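Local coordinates for protein putative NAD-dependent epimerase/dehydratase (Bacillus halodurans, PDB 3E8X) that is of unknown function but binds NADP and, from its family, is probably an NAD(P)-dependent epimerase or dehydratase, at residues A[22-26]-A[81-85]; A[129-135]-A[169-173]; A[178-182]-A[199-203]; A[191-196]-A[219-223]; A[202-206]-A[227-231]. All coordinates share one frame; numbering follows the deposited sequence.

Overall arrangement
Contacts 2 and 4 are buried and lie about 9 Å apart between centres, on the same side of the chain's centre; contacts 1, 3 and 5 are only partly buried. Contact 1 stands apart, opposite contact 2 across the chain's centre, where strand 23-27 meets a loop through one guanidinium bond and apolar packing. Contact 2 lines part of the nicotinamide end of the NADP pocket. Contacts 3 and 5 share K202 and V203 of helix 197-207, yet differ in chemistry: a carboxylate grips backbone N-H groups in contact 3, while aliphatic chains and a water join two helices in contact 5. Contact 4 meets contact 3 through N222 and D199. Contacts 1 to 4 all reach the same mixed sheet.

Contact 1 (A[22-26]-A[81-85]); sequences MRVLV and AFASI
R23 NH2 donates to the backbone oxygen S84 O at 2.9 Å, an almost straight bond (170°) that ties strand 23-27, the first strand of the Rossmann-type NADP-binding fold, to the loop before strand 87-90. The acceptor lies at the edge of the guanidinium, close to its plane, while the donor comes from above the carbonyl plane of S84. R23 CD rests 3.2 Å from S84 O, and the bend at chi3 (90°) turns the guanidinium so that NH2 reaches the same oxygen. NH1 turns to D68 in a salt bridge. Cutting this side chain back to an alanine would be likely to leave D68 without this charge partner and S84 O without this donor, setting the loop freer to move. Deeper in, I85 fills the space beside the strand: its CG2 lies 3.8 Å from R23 O and 3.9 Å from L25 CB. V49 of strand 47-52 touches R23, L25 and I85 alike. L25 carries its CG opposite the backbone N and reaches past A81 to the F82 ring, where CD2 makes a CH-pi contact 3.7 Å from the ring centroid, only 5° off the normal.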
# COMPACT_ATOMS: atom_id res chain seq x y z
N MSE A 22 8.06 28.04 -12.10
CA MSE A 22 7.27 27.44 -11.05
C MSE A 22 8.07 27.29 -9.74
O MSE A 22 9.28 27.11 -9.78
CB MSE A 22 6.79 26.07 -11.51
CG MSE A 22 6.06 26.10 -12.85
SE MSE A 22 5.58 24.28 -13.31
CE MSE A 22 3.67 24.32 -12.80
N ARG A 23 7.39 27.43 -8.62
CA ARG A 23 7.93 27.06 -7.34
C ARG A 23 7.68 25.56 -7.17
O ARG A 23 6.55 25.12 -7.05
CB ARG A 23 7.29 27.85 -6.20
CG ARG A 23 7.66 29.29 -6.18
CD ARG A 23 7.41 29.93 -4.79
NE ARG A 23 8.57 29.86 -3.87
CZ ARG A 23 8.56 29.35 -2.63
NH1 ARG A 23 9.67 29.39 -1.91
NH2 ARG A 23 7.49 28.81 -2.08
N VAL A 24 8.76 24.80 -7.20
CA VAL A 24 8.70 23.35 -7.21
C VAL A 24 9.25 22.85 -5.87
O VAL A 24 10.45 23.05 -5.58
CB VAL A 24 9.49 22.77 -8.39
CG1 VAL A 24 9.27 21.30 -8.51
CG2 VAL A 24 9.13 23.53 -9.71
N LEU A 25 8.35 22.26 -5.07
CA LEU A 25 8.75 21.54 -3.88
C LEU A 25 9.38 20.21 -4.27
O LEU A 25 8.73 19.38 -4.91
CB LEU A 25 7.57 21.26 -2.96
CG LEU A 25 7.87 20.61 -1.60
CD1 LEU A 25 8.72 21.59 -0.69
CD2 LEU A 25 6.51 20.23 -0.98
N VAL A 26 10.64 20.04 -3.88
CA VAL A 26 11.34 18.73 -4.03
C VAL A 26 11.31 17.98 -2.67
O VAL A 26 11.95 18.39 -1.70
CB VAL A 26 12.73 18.89 -4.59
CG1 VAL A 26 13.37 17.47 -4.87
CG2 VAL A 26 12.68 19.71 -5.91
N ALA A 81 5.04 22.70 4.53
CA ALA A 81 5.99 22.58 3.40
C ALA A 81 5.38 22.95 2.07
O ALA A 81 6.10 23.36 1.17
CB ALA A 81 6.53 21.15 3.32
N PHE A 82 4.05 22.84 1.96
CA PHE A 82 3.32 22.98 0.69
C PHE A 82 2.81 24.39 0.42
O PHE A 82 2.18 24.62 -0.59
CB PHE A 82 2.19 21.97 0.63
CG PHE A 82 2.65 20.56 0.37
CD1 PHE A 82 3.27 19.83 1.35
CD2 PHE A 82 2.45 19.96 -0.85
CE1 PHE A 82 3.72 18.53 1.10
CE2 PHE A 82 2.87 18.67 -1.07
CZ PHE A 82 3.51 17.96 -0.10
N ALA A 83 3.16 25.32 1.31
CA ALA A 83 2.79 26.73 1.19
C ALA A 83 3.48 27.39 0.01
O ALA A 83 4.67 27.19 -0.21
CB ALA A 83 3.15 27.47 2.48
N SER A 84 2.72 28.18 -0.74
CA SER A 84 3.23 28.84 -1.96
C SER A 84 3.96 27.95 -2.97
O SER A 84 4.98 28.35 -3.51
CB SER A 84 4.09 30.04 -1.59
OG SER A 84 3.32 30.94 -0.79
N ILE A 85 3.40 26.80 -3.29
CA ILE A 85 4.02 25.82 -4.19
C ILE A 85 3.17 25.64 -5.47
O ILE A 85 1.98 25.58 -5.39
CB ILE A 85 4.23 24.43 -3.45
CG1 ILE A 85 5.34 24.52 -2.37
CG2 ILE A 85 4.53 23.25 -4.44
CD1 ILE A 85 6.72 25.11 -2.79

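Contact 2 (A[129-135]-A[169-173]); sequences VSSVGTV and RPGPL. With NAP (NADP nicotinamide-adenine-dinucleotide phosphate), chain B.
T134 OG1 sits over one face of the R169 guanidinium, 3.1 Å above the plane and over its centre. Although OG1 is also 3.1 Å from R169 NE, the angle is too poor for a hydrogen bond; the hydroxyl donates instead to S131 O at 2.8 Å, nearly along the C=O axis, within its own loop. The arginine chain runs extended from CG to NE (chi2 169°, chi3 165°), its CG packing alongside S130 CB and S131 O, and V135 CG2 crosses it near NH1. Its charged end is matched elsewhere: NH2 forms a salt bridge with D155, whose carboxylate oxygen OD2 also bonds S130 OG. The two backbones are joined by V132 N donating to P170 O at 3.0 Å, a straight bond (171°) that arrives from above the carbonyl plane. V132 also lays CG1 against R169 O and CG2 against G171 CA. On the cofactor side, S131 OG donates to V132 O on an in-plane lone pair and lies 3.1 Å from C5N of the nicotinamide. L173 N bonds the carboxamide oxygen O7N at 3.0 Å, and the L173 side chain covers the ring near C2N and C3N. Y147, which touches S131 and bonds NADP, and K151, which bonds V129 O, have the Tyr-x-x-x-Lys spacing of the short-chain dehydrogenase/reductase family; the arrangement is consistent with its nicotinamide pocket.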
# COMPACT_ATOMS: atom_id res chain seq x y z
N VAL A 129 8.65 10.17 -8.94
CA VAL A 129 9.84 9.38 -9.27
C VAL A 129 9.59 7.98 -8.74
O VAL A 129 9.64 7.74 -7.56
CB VAL A 129 11.14 9.98 -8.70
CG1 VAL A 129 12.36 9.19 -9.13
CG2 VAL A 129 11.25 11.45 -9.12
N SER A 130 9.30 7.09 -9.66
CA SER A 130 8.97 5.74 -9.38
C SER A 130 10.14 4.83 -9.80
O SER A 130 11.30 5.13 -9.52
CB SER A 130 7.67 5.40 -10.12
OG SER A 130 7.22 4.13 -9.79
N SER A 131 9.83 3.68 -10.38
CA SER A 131 10.83 2.67 -10.77
C SER A 131 10.24 1.73 -11.83
O SER A 131 9.04 1.47 -11.83
CB SER A 131 11.28 1.87 -9.53
OG SER A 131 12.28 0.88 -9.78
N VAL A 132 11.10 1.22 -12.73
CA VAL A 132 10.76 -0.02 -13.46
C VAL A 132 10.62 -1.17 -12.45
O VAL A 132 11.14 -1.12 -11.31
CB VAL A 132 11.84 -0.41 -14.55
CG1 VAL A 132 12.04 0.73 -15.54
CG2 VAL A 132 13.16 -0.81 -13.86
N GLY A 133 9.93 -2.22 -12.86
CA GLY A 133 9.63 -3.32 -11.95
C GLY A 133 8.21 -3.24 -11.39
O GLY A 133 7.75 -4.15 -10.70
N THR A 134 7.52 -2.13 -11.66
CA THR A 134 6.26 -1.82 -10.99
C THR A 134 5.06 -2.31 -11.78
O THR A 134 4.01 -2.52 -11.22
CB THR A 134 6.14 -0.33 -10.71
OG1 THR A 134 6.51 0.38 -11.90
CG2 THR A 134 7.04 0.06 -9.55
N VAL A 135 5.21 -2.52 -13.08
CA VAL A 135 4.10 -3.08 -13.89
C VAL A 135 3.75 -4.49 -13.43
O VAL A 135 2.58 -4.90 -13.41
CB VAL A 135 4.43 -3.02 -15.41
CG1 VAL A 135 3.46 -3.84 -16.20
CG2 VAL A 135 4.42 -1.56 -15.89
N ARG A 169 9.45 6.32 -14.42
CA ARG A 169 9.96 5.05 -13.90
C ARG A 169 11.37 4.79 -14.42
O ARG A 169 11.54 4.13 -15.46
CB ARG A 169 9.00 3.91 -14.31
CG ARG A 169 7.67 4.01 -13.59
CD ARG A 169 6.60 3.09 -14.14
NE ARG A 169 5.50 3.02 -13.18
CZ ARG A 169 4.40 2.30 -13.33
NH1 ARG A 169 4.19 1.58 -14.41
NH2 ARG A 169 3.52 2.26 -12.34
N PRO A 170 12.41 5.30 -13.72
CA PRO A 170 13.75 4.97 -14.17
C PRO A 170 14.08 3.49 -14.03
O PRO A 170 13.56 2.82 -13.12
CB PRO A 170 14.68 5.80 -13.28
CG PRO A 170 13.83 6.56 -12.37
CD PRO A 170 12.41 6.16 -12.53
N GLY A 171 14.94 3.01 -14.92
CA GLY A 171 15.69 1.76 -14.74
C GLY A 171 16.64 1.81 -13.54
O GLY A 171 16.66 2.80 -12.79
N PRO A 172 17.44 0.75 -13.36
CA PRO A 172 18.51 0.69 -12.37
C PRO A 172 19.35 1.97 -12.40
O PRO A 172 19.75 2.40 -13.47
CB PRO A 172 19.34 -0.51 -12.84
CG PRO A 172 18.29 -1.45 -13.47
CD PRO A 172 17.38 -0.48 -14.19
N LEU A 173 19.58 2.60 -11.25
CA LEU A 173 20.25 3.89 -11.22
C LEU A 173 21.76 3.70 -11.18
O LEU A 173 22.26 2.74 -10.60
CB LEU A 173 19.75 4.73 -10.04
CG LEU A 173 18.27 5.10 -9.99
CD1 LEU A 173 17.92 5.75 -8.68
CD2 LEU A 173 17.91 6.02 -11.17
PA NAP B . 18.29 8.61 -2.11
O1A NAP B . 18.14 7.49 -1.07
O2A NAP B . 19.67 9.18 -2.39
O5B NAP B . 17.22 9.75 -1.70
C5B NAP B . 16.19 9.56 -0.71
C4B NAP B . 15.94 10.81 0.14
O4B NAP B . 14.74 10.56 0.89
C3B NAP B . 17.04 11.15 1.17
O3B NAP B . 17.60 12.46 1.02
C2B NAP B . 16.34 11.08 2.52
O2B NAP B . 16.75 12.06 3.51
C1B NAP B . 14.88 11.29 2.11
N9A NAP B . 13.98 10.86 3.21
C8A NAP B . 14.01 9.69 3.86
N7A NAP B . 13.07 9.70 4.82
C5A NAP B . 12.44 10.90 4.76
C6A NAP B . 11.40 11.49 5.48
N6A NAP B . 10.80 10.82 6.48
N1A NAP B . 11.00 12.75 5.19
C2A NAP B . 11.59 13.43 4.21
N3A NAP B . 12.60 12.89 3.49
C4A NAP B . 13.04 11.63 3.75
O3 NAP B . 17.69 8.04 -3.52
PN NAP B . 18.10 8.46 -5.04
O1N NAP B . 19.25 7.58 -5.44
O2N NAP B . 18.07 9.98 -5.08
O5D NAP B . 16.92 7.86 -5.95
C5D NAP B . 15.66 8.51 -6.05
C4D NAP B . 14.59 7.42 -6.05
O4D NAP B . 14.71 6.58 -7.19
C3D NAP B . 14.71 6.51 -4.84
O3D NAP B . 14.02 7.12 -3.74
C2D NAP B . 14.19 5.16 -5.34
O2D NAP B . 12.90 4.85 -4.87
C1D NAP B . 14.15 5.29 -6.88
N1N NAP B . 14.83 4.21 -7.66
C2N NAP B . 16.04 3.72 -7.31
C3N NAP B . 16.65 2.71 -8.09
C7N NAP B . 18.02 2.16 -7.77
O7N NAP B . 18.64 1.54 -8.66
N7N NAP B . 18.56 2.40 -6.56
C4N NAP B . 15.99 2.22 -9.22
C5N NAP B . 14.75 2.75 -9.55
C6N NAP B . 14.20 3.74 -8.75
P2B NAP B . 18.20 12.09 4.27
O1X NAP B . 19.11 12.89 3.38
O2X NAP B . 17.90 12.81 5.59
O3X NAP B . 18.59 10.63 4.35
O HOH W 1 14.96 2.55 -10.64

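Contact 3 (A[178-182]-A[199-203])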
# COMPACT_ATOMS: atom_id res chain seq x y z
N SER A 178 26.33 12.41 -16.60
CA SER A 178 25.22 12.48 -17.53
C SER A 178 25.71 12.22 -18.94
O SER A 178 26.79 12.68 -19.30
CB SER A 178 24.59 13.87 -17.48
OG SER A 178 25.56 14.89 -17.64
N THR A 179 24.91 11.48 -19.73
CA THR A 179 25.07 11.41 -21.18
C THR A 179 24.11 12.41 -21.90
O THR A 179 24.35 12.77 -23.04
CB THR A 179 24.77 10.00 -21.75
OG1 THR A 179 23.35 9.79 -21.78
CG2 THR A 179 25.44 8.92 -20.92
N GLY A 180 23.01 12.81 -21.26
CA GLY A 180 22.02 13.69 -21.86
C GLY A 180 21.09 12.98 -22.84
O GLY A 180 20.30 13.66 -23.51
N LYS A 181 21.20 11.65 -22.94
CA LYS A 181 20.53 10.87 -23.99
C LYS A 181 19.88 9.66 -23.34
O LYS A 181 20.50 8.97 -22.52
CB LYS A 181 21.49 10.43 -25.11
CG LYS A 181 22.11 11.56 -25.97
CD LYS A 181 23.11 11.02 -27.04
CE LYS A 181 23.59 12.13 -28.01
NZ LYS A 181 24.27 11.72 -29.34
N VAL A 182 18.60 9.46 -23.69
CA VAL A 182 17.75 8.46 -23.07
C VAL A 182 16.94 7.66 -24.12
O VAL A 182 16.99 7.96 -25.33
CB VAL A 182 16.83 9.06 -21.96
CG1 VAL A 182 17.65 9.73 -20.80
CG2 VAL A 182 15.76 10.06 -22.52
N ASP A 199 20.79 12.12 -15.32
CA ASP A 199 19.91 12.11 -16.45
C ASP A 199 18.45 11.99 -16.03
O ASP A 199 17.60 12.61 -16.66
CB ASP A 199 20.32 11.03 -17.46
CG ASP A 199 21.60 11.36 -18.22
OD1 ASP A 199 21.75 12.55 -18.65
OD2 ASP A 199 22.43 10.42 -18.43
N VAL A 200 18.15 11.25 -14.96
CA VAL A 200 16.81 11.20 -14.37
C VAL A 200 16.42 12.61 -13.97
O VAL A 200 15.31 13.04 -14.24
CB VAL A 200 16.72 10.25 -13.12
CG1 VAL A 200 15.32 10.30 -12.45
CG2 VAL A 200 17.11 8.84 -13.51
N ALA A 201 17.34 13.32 -13.29
CA ALA A 201 17.05 14.67 -12.85
C ALA A 201 16.72 15.58 -14.06
O ALA A 201 15.81 16.40 -13.99
CB ALA A 201 18.19 15.24 -11.98
N LYS A 202 17.51 15.44 -15.13
CA LYS A 202 17.33 16.18 -16.37
C LYS A 202 15.96 15.91 -17.01
O LYS A 202 15.30 16.83 -17.48
CB LYS A 202 18.46 15.84 -17.37
CG LYS A 202 19.73 16.61 -17.16
CD LYS A 202 20.83 16.13 -18.10
CE LYS A 202 22.23 16.55 -17.64
NZ LYS A 202 22.36 18.02 -17.50
N VAL A 203 15.56 14.65 -17.05
CA VAL A 203 14.26 14.27 -17.54
C VAL A 203 13.12 14.94 -16.75
O VAL A 203 12.23 15.53 -17.32
CB VAL A 203 14.07 12.74 -17.52
CG1 VAL A 203 12.61 12.38 -17.86
CG2 VAL A 203 15.06 12.06 -18.50
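With chi1 at -72°, D199 holds CG opposite its own carbonyl carbon, and a chi2 of -43° turns the carboxylate so that both oxygens face the backbone N-H groups of T179 and G180. One aspartate near the start of helix 197-207 thus grips a turn that leads into strand 181-185, which runs antiparallel to 216-223 in the mixed sheet of this Rossmann-type fold. T179 N donates to D199 OD2 at 3.0 Å, on the syn lone pair, with an angle of 164°. G180 N donates to D199 OD1 at 2.9 Å, also from the syn side but out of the carboxylate plane. The turn is an ST turn: T179 OG1 accepts from K181 N at 3.1 Å, and G180 takes up a positive phi beside it. Outside the pair, D199 OD2 is bonded by T196 OG1 and N222 ND2, so three donors converge on that one oxygen, an arrangement that would tend to stabilise the negative charge. An asparagine in its place would trade one acceptor oxygen for a donating NH2, and would probably leave T179 N or G180 N without its mate and the turn less firmly held. K202 CE lies 3.6 Å from S178 CB, its NZ going on to a salt bridge with E40. V182 faces the helix, touching I227 and I195 as well, and its CG1 lies 4.5 Å from D199 CB and 4.2 Å from V203 CG2.

Contact 4 (A[191-196]-A[219-223]); sequences ITRSIT and EVLNG
Two hydrogen bonds join T196 and S194 to N222. N222 N donates to S194 O at 3.0 Å and 167°, and T196 N donates to the side-chain oxygen N222 OD1 at 2.9 Å, tilted 29° from the amide's carbonyl plane. With CG anti to its own carbonyl carbon (chi1 -83°), the asparagine lays its amide across I195, at about a right angle, so that OD1 also comes 3.2 Å from I195 CA. T196 is the N-cap of helix 197-207, which makes this the point where strand 195-196 passes into that helix. Apolar contacts follow. I195 is extended, CG1 opposite the backbone N, and puts CD1 3.8 Å from V220 CG2. I191 CD1 meets L221 CD1 at 4.2 Å and also lies against E219 OE1, which F188 N holds, while L221 CD2 lies 3.8 Å from R193 O. Because OD1 accepts from T196 N while ND2 donates to K181 O and D199, the buried amide of N222 has its flip orientation fixed and both its polar atoms satisfied, binding the helix start to the end of strand 216-223.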
# COMPACT_ATOMS: atom_id res chain seq x y z
N ILE A 191 14.72 -5.00 -19.62
CA ILE A 191 15.57 -3.93 -19.13
C ILE A 191 17.00 -4.47 -19.21
O ILE A 191 17.34 -5.42 -18.50
CB ILE A 191 15.25 -3.57 -17.65
CG1 ILE A 191 13.79 -3.12 -17.50
CG2 ILE A 191 16.22 -2.52 -17.10
CD1 ILE A 191 13.42 -1.82 -18.19
N THR A 192 17.82 -3.88 -20.08
CA THR A 192 19.19 -4.35 -20.30
C THR A 192 20.19 -3.19 -20.14
O THR A 192 21.37 -3.30 -20.49
CB THR A 192 19.32 -4.92 -21.72
OG1 THR A 192 18.86 -3.92 -22.64
CG2 THR A 192 18.48 -6.21 -21.88
N ARG A 193 19.70 -2.10 -19.58
CA ARG A 193 20.49 -0.90 -19.40
C ARG A 193 20.13 -0.22 -18.08
O ARG A 193 19.15 -0.58 -17.42
CB ARG A 193 20.29 0.07 -20.59
CG ARG A 193 21.00 -0.38 -21.89
CD ARG A 193 21.27 0.78 -22.89
NE ARG A 193 22.21 1.80 -22.38
CZ ARG A 193 22.84 2.71 -23.14
NH1 ARG A 193 22.68 2.74 -24.46
NH2 ARG A 193 23.65 3.59 -22.56
N SER A 194 20.96 0.74 -17.70
CA SER A 194 20.85 1.59 -16.52
C SER A 194 20.50 3.01 -16.93
O SER A 194 20.44 3.32 -18.13
CB SER A 194 22.21 1.64 -15.82
OG SER A 194 22.25 0.81 -14.70
N ILE A 195 20.31 3.89 -15.95
CA ILE A 195 20.24 5.31 -16.25
C ILE A 195 20.98 6.06 -15.14
O ILE A 195 20.86 5.72 -13.97
CB ILE A 195 18.74 5.86 -16.43
CG1 ILE A 195 18.76 7.35 -16.89
CG2 ILE A 195 17.82 5.63 -15.15
CD1 ILE A 195 17.44 7.84 -17.45
N THR A 196 21.74 7.09 -15.52
CA THR A 196 22.43 7.89 -14.52
C THR A 196 21.41 8.72 -13.72
O THR A 196 20.38 9.14 -14.23
CB THR A 196 23.57 8.78 -15.09
OG1 THR A 196 23.05 9.90 -15.81
CG2 THR A 196 24.54 7.97 -15.96
N GLU A 219 8.62 4.52 -18.63
CA GLU A 219 9.93 4.02 -18.18
C GLU A 219 11.07 4.71 -18.97
O GLU A 219 10.89 5.08 -20.12
CB GLU A 219 9.99 2.49 -18.30
CG GLU A 219 8.91 1.80 -17.44
CD GLU A 219 8.77 0.29 -17.69
OE1 GLU A 219 9.65 -0.30 -18.37
OE2 GLU A 219 7.75 -0.27 -17.21
N VAL A 220 12.21 4.93 -18.30
CA VAL A 220 13.32 5.68 -18.90
C VAL A 220 14.67 5.03 -18.59
O VAL A 220 14.96 4.73 -17.42
CB VAL A 220 13.24 7.22 -18.57
CG1 VAL A 220 13.33 7.53 -17.06
CG2 VAL A 220 14.26 7.99 -19.46
N LEU A 221 15.45 4.76 -19.66
CA LEU A 221 16.81 4.25 -19.60
C LEU A 221 17.76 5.22 -20.28
O LEU A 221 17.31 6.13 -21.00
CB LEU A 221 16.88 2.86 -20.28
CG LEU A 221 15.92 1.77 -19.73
CD1 LEU A 221 15.98 0.48 -20.54
CD2 LEU A 221 16.15 1.52 -18.24
N ASN A 222 19.07 5.09 -20.07
CA ASN A 222 20.01 5.80 -20.97
C ASN A 222 19.90 5.13 -22.32
O ASN A 222 19.62 3.95 -22.42
CB ASN A 222 21.48 5.83 -20.49
CG ASN A 222 21.77 6.96 -19.47
OD1 ASN A 222 22.21 6.67 -18.37
ND2 ASN A 222 21.56 8.25 -19.84
N GLY A 223 20.13 5.91 -23.36
CA GLY A 223 19.95 5.48 -24.75
C GLY A 223 20.56 6.52 -25.69
O GLY A 223 21.59 7.13 -25.35

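Contact 5 (A[202-206]-A[227-231]); sequences KVIAE and IAKVV
Two helices of the Rossmann-type domain, 197-207 and 227-232, pack side by side here, with I227 and E206 at the centre of the interface. Their short axes approach to 9.8 Å and cross at -51°. I227 points at the first helix. Its CG1 lies beside its own backbone N (chi1 -73°) and carries CD1 to K202 CB at 3.6 Å, crossing that lysine chain at about a right angle, while the CG2 branch rests 4.0 Å from V203 CA. The aliphatic part of K202 does the touching; its amino end leads away to E40. V203 adds CG2 against I227 CG1 at 4.1 Å. One turn further on, E206 has CG opposite its backbone N (chi1 -172°) and bends at chi2, so that its methylene CG meets V231 CG2 at 3.6 Å and its carboxylate swings over A228. E206 OE2 lies 3.5 Å from A228 CA. A water donates to both E206 OE2 (2.7 Å) and A228 O (2.8 Å), bridging the helices on their more exposed, polar side, while OE1 is held in a salt bridge by K44. On the side facing the sheet, I227 and V230 lie on V182, and I204 packs on I127 and V129 of strand 125-129. Contacts by K202 and E206 on one helix and by I227 and V231 on the other, each pair four residues apart, together with the crossing angle, are consistent with ridges-into-grooves packing of helices that cover a sheet in an alpha/beta fold.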
# COMPACT_ATOMS: atom_id res chain seq x y z
N LYS A 202 17.51 15.44 -15.13
CA LYS A 202 17.33 16.18 -16.37
C LYS A 202 15.96 15.91 -17.01
O LYS A 202 15.30 16.83 -17.48
CB LYS A 202 18.46 15.84 -17.37
CG LYS A 202 19.73 16.61 -17.16
CD LYS A 202 20.83 16.13 -18.10
CE LYS A 202 22.23 16.55 -17.64
NZ LYS A 202 22.36 18.02 -17.50
N VAL A 203 15.56 14.65 -17.05
CA VAL A 203 14.26 14.27 -17.54
C VAL A 203 13.12 14.94 -16.75
O VAL A 203 12.23 15.53 -17.32
CB VAL A 203 14.07 12.74 -17.52
CG1 VAL A 203 12.61 12.38 -17.86
CG2 VAL A 203 15.06 12.06 -18.50
N ILE A 204 13.19 14.89 -15.43
CA ILE A 204 12.16 15.48 -14.58
C ILE A 204 12.05 16.96 -14.82
O ILE A 204 10.97 17.47 -15.03
CB ILE A 204 12.43 15.22 -13.06
CG1 ILE A 204 12.36 13.72 -12.77
CG2 ILE A 204 11.46 16.07 -12.14
CD1 ILE A 204 13.02 13.23 -11.45
N ALA A 205 13.18 17.66 -14.72
CA ALA A 205 13.23 19.12 -14.94
C ALA A 205 12.71 19.51 -16.35
O ALA A 205 12.03 20.52 -16.53
CB ALA A 205 14.66 19.66 -14.72
N GLU A 206 12.96 18.66 -17.34
CA GLU A 206 12.56 18.97 -18.70
C GLU A 206 11.03 18.99 -18.81
O GLU A 206 10.47 19.80 -19.56
CB GLU A 206 13.14 17.94 -19.68
CG GLU A 206 12.94 18.28 -21.15
CD GLU A 206 13.71 19.53 -21.61
OE1 GLU A 206 14.65 19.99 -20.92
OE2 GLU A 206 13.40 20.01 -22.70
N ILE A 227 17.37 14.22 -24.45
CA ILE A 227 16.28 14.35 -23.48
C ILE A 227 15.17 15.35 -23.90
O ILE A 227 14.02 15.08 -23.72
CB ILE A 227 16.86 14.71 -22.04
CG1 ILE A 227 17.55 13.48 -21.42
CG2 ILE A 227 15.72 15.26 -21.11
CD1 ILE A 227 18.53 13.76 -20.29
N ALA A 228 15.53 16.50 -24.44
CA ALA A 228 14.55 17.50 -24.92
C ALA A 228 13.63 16.90 -25.99
O ALA A 228 12.43 17.08 -25.93
CB ALA A 228 15.26 18.75 -25.47
N LYS A 229 14.21 16.18 -26.94
CA LYS A 229 13.46 15.54 -28.01
C LYS A 229 12.56 14.39 -27.52
O LYS A 229 11.42 14.22 -27.98
CB LYS A 229 14.42 15.09 -29.11
CG LYS A 229 13.76 14.39 -30.24
CD LYS A 229 14.75 14.11 -31.35
CE LYS A 229 14.13 13.29 -32.41
NZ LYS A 229 15.17 12.79 -33.33
N VAL A 230 13.05 13.60 -26.57
CA VAL A 230 12.24 12.53 -25.99
C VAL A 230 10.99 13.13 -25.34
O VAL A 230 9.89 12.59 -25.50
CB VAL A 230 13.09 11.67 -24.97
CG1 VAL A 230 12.23 10.98 -24.04
CG2 VAL A 230 14.00 10.62 -25.72
N VAL A 231 11.16 14.25 -24.62
CA VAL A 231 10.07 14.87 -23.89
C VAL A 231 9.07 15.50 -24.83
O VAL A 231 7.88 15.45 -24.56
CB VAL A 231 10.56 15.88 -22.76
CG1 VAL A 231 9.39 16.73 -22.19
CG2 VAL A 231 11.28 15.11 -21.59
O HOH W 2 11.43 19.14 -24.39